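Local coordinates for protein BtGH115A (Bacteroides thetaiotaomicron, PDB 5BY3) that probably removes 4-O-methyl-glucuronic acid from decorated arabinogalactans as a family GH115 alpha-glucuronidase, at residues R580-D590 with R627-M637. Sequence-based numbering, arbitrary orientation.
Sequences RHDKEDWEKSD and RVERKAATAPM
Ala-633 N donates a 2.9 Å backbone hydrogen bond to Arg-580 O, tying the extended chain 627-637 to the end of helix 552-580. Just beyond, the His-581 ring is sandwiched: Ala-633 CB sits over its centre, 3.5 Å from the centroid, while selenomethionine Met-637 lays CG over the opposite face, nearer the rim. Gln-577 O holds His-581 ND1, which fixes the ring's rotation. The helix stops here in a Schellman motif with Asp-582 at positive phi; the connection then turns into helix 587-603, making a helical hairpin whose closed end the later loop crosses on its way to the C-terminal beta domain. With CG anti to its carbonyl carbon (chi1 -79°), the Trp-586 side chain offers an indole face to Arg-630, whose extended chain runs antiparallel over it; Arg-630 CA stands 3.9 Å from the centroid of the Trp-586 six-membered ring. The Arg-630 guanidinium, tilted only 10° from the indole, passes over Trp-586 CB and sends NH2 in its own plane to within 2.7 Å of Asp-590 OD2, a salt bridge. Val-628 CG1 meets Trp-586 CZ3 at the indole edge, 3.9 Å away. A water links Arg-580 NH1 to Glu-629 O, while Arg-580 NH2 pairs with Asp-518.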
loop_
_atom_site.group_PDB
_atom_site.type_symbol
_atom_site.label_atom_id
_atom_site.label_comp_id
_atom_site.label_asym_id
_atom_site.label_seq_id
_atom_site.Cartn_x
_atom_site.Cartn_y
_atom_site.Cartn_z
ATOM N N ARG A 580 -21.159 -1.161 29.262
ATOM C CA ARG A 580 -21.350 -2.562 29.689
ATOM C C ARG A 580 -21.001 -2.777 31.148
ATOM O O ARG A 580 -21.634 -3.587 31.811
ATOM C CB ARG A 580 -20.483 -3.537 28.849
ATOM C CG ARG A 580 -21.028 -3.851 27.455
ATOM C CD ARG A 580 -20.342 -5.061 26.819
ATOM N NE ARG A 580 -18.922 -4.828 26.489
ATOM C CZ ARG A 580 -18.487 -4.265 25.364
ATOM N NH1 ARG A 580 -19.340 -3.836 24.425
ATOM N NH2 ARG A 580 -17.191 -4.106 25.181
ATOM N N HIS A 581 -19.944 -2.108 31.622
ATOM C CA HIS A 581 -19.509 -2.236 33.016
ATOM C C HIS A 581 -20.059 -1.119 33.938
ATOM O O HIS A 581 -19.534 -0.922 35.025
ATOM C CB HIS A 581 -17.969 -2.307 33.116
ATOM C CG HIS A 581 -17.380 -3.542 32.518
ATOM N ND1 HIS A 581 -17.051 -3.636 31.177
ATOM C CD2 HIS A 581 -17.055 -4.733 33.075
ATOM C CE1 HIS A 581 -16.559 -4.839 30.932
ATOM N NE2 HIS A 581 -16.541 -5.520 32.068
ATOM N N ASP A 582 -21.109 -0.409 33.502
ATOM C CA ASP A 582 -21.878 0.506 34.367
ATOM C C ASP A 582 -20.987 1.677 34.812
ATOM O O ASP A 582 -21.047 2.138 35.959
ATOM C CB ASP A 582 -22.455 -0.287 35.573
ATOM C CG ASP A 582 -23.813 0.216 36.044
ATOM O OD1 ASP A 582 -24.799 0.092 35.274
ATOM O OD2 ASP A 582 -23.895 0.691 37.207
ATOM N N LYS A 583 -20.147 2.136 33.884
ATOM C CA LYS A 583 -19.173 3.205 34.146
ATOM C C LYS A 583 -19.339 4.400 33.196
ATOM O O LYS A 583 -18.521 5.353 33.232
ATOM C CB LYS A 583 -17.744 2.663 34.050
ATOM C CG LYS A 583 -17.514 1.475 34.933
ATOM C CD LYS A 583 -16.110 1.388 35.461
ATOM C CE LYS A 583 -16.204 0.963 36.919
ATOM N NZ LYS A 583 -15.120 0.013 37.258
ATOM N N GLU A 584 -20.391 4.320 32.360
ATOM C CA GLU A 584 -20.716 5.279 31.317
ATOM C C GLU A 584 -22.099 5.087 30.785
ATOM O O GLU A 584 -22.645 3.984 30.861
ATOM C CB GLU A 584 -19.796 5.116 30.117
ATOM C CG GLU A 584 -18.665 6.130 30.081
ATOM C CD GLU A 584 -19.140 7.551 29.809
ATOM O OE1 GLU A 584 -20.356 7.750 29.523
ATOM O OE2 GLU A 584 -18.280 8.465 29.901
ATOM N N ASP A 585 -22.637 6.145 30.181
ATOM C CA ASP A 585 -23.950 6.095 29.571
ATOM C C ASP A 585 -23.890 5.677 28.117
ATOM O O ASP A 585 -23.141 6.231 27.322
ATOM C CB ASP A 585 -24.687 7.430 29.707
ATOM C CG ASP A 585 -26.187 7.237 29.884
ATOM O OD1 ASP A 585 -26.900 6.981 28.871
ATOM O OD2 ASP A 585 -26.636 7.324 31.056
ATOM N N TRP A 586 -24.733 4.708 27.791
ATOM C CA TRP A 586 -24.863 4.140 26.458
ATOM C C TRP A 586 -25.153 5.127 25.335
ATOM O O TRP A 586 -24.833 4.858 24.162
ATOM C CB TRP A 586 -25.955 3.092 26.481
ATOM C CG TRP A 586 -25.517 1.791 27.049
ATOM C CD1 TRP A 586 -25.812 1.291 28.287
ATOM C CD2 TRP A 586 -24.702 0.804 26.388
ATOM N NE1 TRP A 586 -25.236 0.048 28.436
ATOM C CE2 TRP A 586 -24.559 -0.283 27.286
ATOM C CE3 TRP A 586 -24.080 0.736 25.121
ATOM C CZ2 TRP A 586 -23.802 -1.434 26.967
ATOM C CZ3 TRP A 586 -23.355 -0.431 24.784
ATOM C CH2 TRP A 586 -23.213 -1.488 25.709
ATOM N N GLU A 587 -25.767 6.250 25.704
ATOM C CA GLU A 587 -26.117 7.290 24.760
ATOM C C GLU A 587 -24.885 7.927 24.114
ATOM O O GLU A 587 -24.945 8.366 22.972
ATOM C CB GLU A 587 -27.030 8.329 25.409
ATOM C CG GLU A 587 -28.522 8.006 25.262
ATOM C CD GLU A 587 -29.115 8.326 23.873
ATOM O OE1 GLU A 587 -30.212 7.802 23.558
ATOM O OE2 GLU A 587 -28.511 9.095 23.085
ATOM N N LYS A 588 -23.769 7.945 24.834
ATOM C CA LYS A 588 -22.521 8.473 24.282
ATOM C C LYS A 588 -22.021 7.610 23.106
ATOM O O LYS A 588 -21.457 8.137 22.125
ATOM C CB LYS A 588 -21.451 8.563 25.358
ATOM C CG LYS A 588 -21.710 9.616 26.413
ATOM C CD LYS A 588 -20.400 10.080 26.996
ATOM C CE LYS A 588 -20.424 11.584 27.265
ATOM N NZ LYS A 588 -19.270 12.008 28.114
ATOM N N SER A 589 -22.280 6.299 23.193
ATOM C CA SER A 589 -21.895 5.352 22.140
ATOM C C SER A 589 -22.693 5.586 20.883
ATOM O O SER A 589 -22.130 5.637 19.777
ATOM C CB SER A 589 -22.064 3.916 22.607
ATOM O OG SER A 589 -21.752 3.034 21.555
ATOM N N ASP A 590 -24.005 5.740 21.064
ATOM C CA ASP A 590 -24.908 6.076 19.972
ATOM C C ASP A 590 -24.566 7.430 19.358
ATOM O O ASP A 590 -24.558 7.563 18.136
ATOM C CB ASP A 590 -26.381 5.969 20.401
ATOM C CG ASP A 590 -26.885 4.493 20.504
ATOM O OD1 ASP A 590 -26.391 3.595 19.775
ATOM O OD2 ASP A 590 -27.806 4.232 21.308
ATOM N N ARG A 627 -24.507 0.273 15.309
ATOM C CA ARG A 627 -24.635 0.750 16.704
ATOM C C ARG A 627 -24.409 -0.475 17.544
ATOM O O ARG A 627 -24.736 -1.587 17.127
ATOM C CB ARG A 627 -25.989 1.308 17.054
ATOM C CG ARG A 627 -26.279 2.682 16.543
ATOM C CD ARG A 627 -27.778 2.990 16.688
ATOM N NE ARG A 627 -28.053 4.293 16.082
ATOM C CZ ARG A 627 -28.507 4.492 14.842
ATOM N NH1 ARG A 627 -28.780 3.473 14.006
ATOM N NH2 ARG A 627 -28.671 5.744 14.423
ATOM N N VAL A 628 -23.861 -0.264 18.730
ATOM C CA VAL A 628 -23.522 -1.370 19.603
ATOM C C VAL A 628 -24.753 -1.914 20.360
ATOM O O VAL A 628 -25.513 -1.151 20.993
ATOM C CB VAL A 628 -22.386 -0.973 20.571
ATOM C CG1 VAL A 628 -22.078 -2.104 21.525
ATOM C CG2 VAL A 628 -21.135 -0.634 19.793
ATOM N N GLU A 629 -24.919 -3.231 20.305
ATOM C CA GLU A 629 -25.884 -3.965 21.148
ATOM C C GLU A 629 -25.653 -3.700 22.652
ATOM O O GLU A 629 -24.594 -4.002 23.207
ATOM C CB GLU A 629 -25.812 -5.467 20.828
ATOM C CG GLU A 629 -27.001 -6.314 21.275
ATOM C CD GLU A 629 -26.745 -7.824 21.171
ATOM O OE1 GLU A 629 -25.559 -8.257 21.085
ATOM O OE2 GLU A 629 -27.744 -8.589 21.189
ATOM N N ARG A 630 -26.661 -3.124 23.294
ATOM C CA ARG A 630 -26.654 -2.870 24.733
ATOM C C ARG A 630 -26.892 -4.152 25.563
ATOM O O ARG A 630 -27.861 -4.893 25.340
ATOM C CB ARG A 630 -27.706 -1.820 25.065
ATOM C CG ARG A 630 -27.560 -0.515 24.282
ATOM C CD ARG A 630 -28.327 0.590 24.972
ATOM N NE ARG A 630 -28.346 1.818 24.193
ATOM C CZ ARG A 630 -28.873 2.966 24.618
ATOM N NH1 ARG A 630 -29.430 3.069 25.838
ATOM N NH2 ARG A 630 -28.829 4.025 23.819
ATOM N N LYS A 631 -25.993 -4.403 26.505
ATOM C CA LYS A 631 -26.008 -5.599 27.345
ATOM C C LYS A 631 -25.050 -5.324 28.481
ATOM O O LYS A 631 -24.141 -4.527 28.321
ATOM C CB LYS A 631 -25.685 -6.880 26.519
ATOM C CG LYS A 631 -24.488 -7.747 26.890
ATOM C CD LYS A 631 -23.398 -7.658 25.823
ATOM C CE LYS A 631 -22.416 -8.819 25.904
ATOM N NZ LYS A 631 -21.901 -9.150 24.540
ATOM N N ALA A 632 -25.283 -5.949 29.629
ATOM C CA ALA A 632 -24.447 -5.741 30.807
ATOM C C ALA A 632 -23.364 -6.792 30.842
ATOM O O ALA A 632 -23.620 -7.960 30.581
ATOM C CB ALA A 632 -25.274 -5.752 32.103
ATOM N N ALA A 633 -22.151 -6.354 31.163
ATOM C CA ALA A 633 -20.995 -7.222 31.270
ATOM C C ALA A 633 -21.242 -8.247 32.364
ATOM O O ALA A 633 -21.954 -7.958 33.347
ATOM C CB ALA A 633 -19.759 -6.393 31.593
ATOM N N THR A 634 -20.678 -9.443 32.178
ATOM C CA THR A 634 -20.645 -10.461 33.241
ATOM C C THR A 634 -19.340 -10.284 34.022
ATOM O O THR A 634 -19.362 -9.934 35.217
ATOM C CB THR A 634 -20.772 -11.909 32.720
ATOM O OG1 THR A 634 -21.598 -11.935 31.552
ATOM C CG2 THR A 634 -21.383 -12.817 33.799
ATOM N N ALA A 635 -18.218 -10.476 33.334
ATOM C CA ALA A 635 -16.892 -10.328 33.932
ATOM C C ALA A 635 -16.589 -8.880 34.398
ATOM O O ALA A 635 -17.268 -7.950 33.974
ATOM C CB ALA A 635 -15.841 -10.804 32.946
ATOM N N PRO A 636 -15.578 -8.691 35.278
ATOM C CA PRO A 636 -15.079 -7.328 35.535
ATOM C C PRO A 636 -14.137 -6.817 34.432
ATOM O O PRO A 636 -13.894 -7.520 33.466
ATOM C CB PRO A 636 -14.315 -7.471 36.859
ATOM C CG PRO A 636 -13.925 -8.905 36.940
ATOM C CD PRO A 636 -14.957 -9.688 36.178
HETATM N N MSE A 637 -13.599 -5.595 34.597
HETATM C CA MSE A 637 -12.670 -4.914 33.684
HETATM C C MSE A 637 -11.317 -5.459 33.947
HETATM O O MSE A 637 -11.009 -5.848 35.072
HETATM C CB MSE A 637 -12.539 -3.402 33.918
HETATM C CG MSE A 637 -13.891 -2.701 33.900
HETATM SE SE MSE A 637 -13.916 -1.059 32.827
HETATM C CE MSE A 637 -13.811 -1.933 31.062
HETATM O O HOH W 1 -21.880 -4.507 23.814
#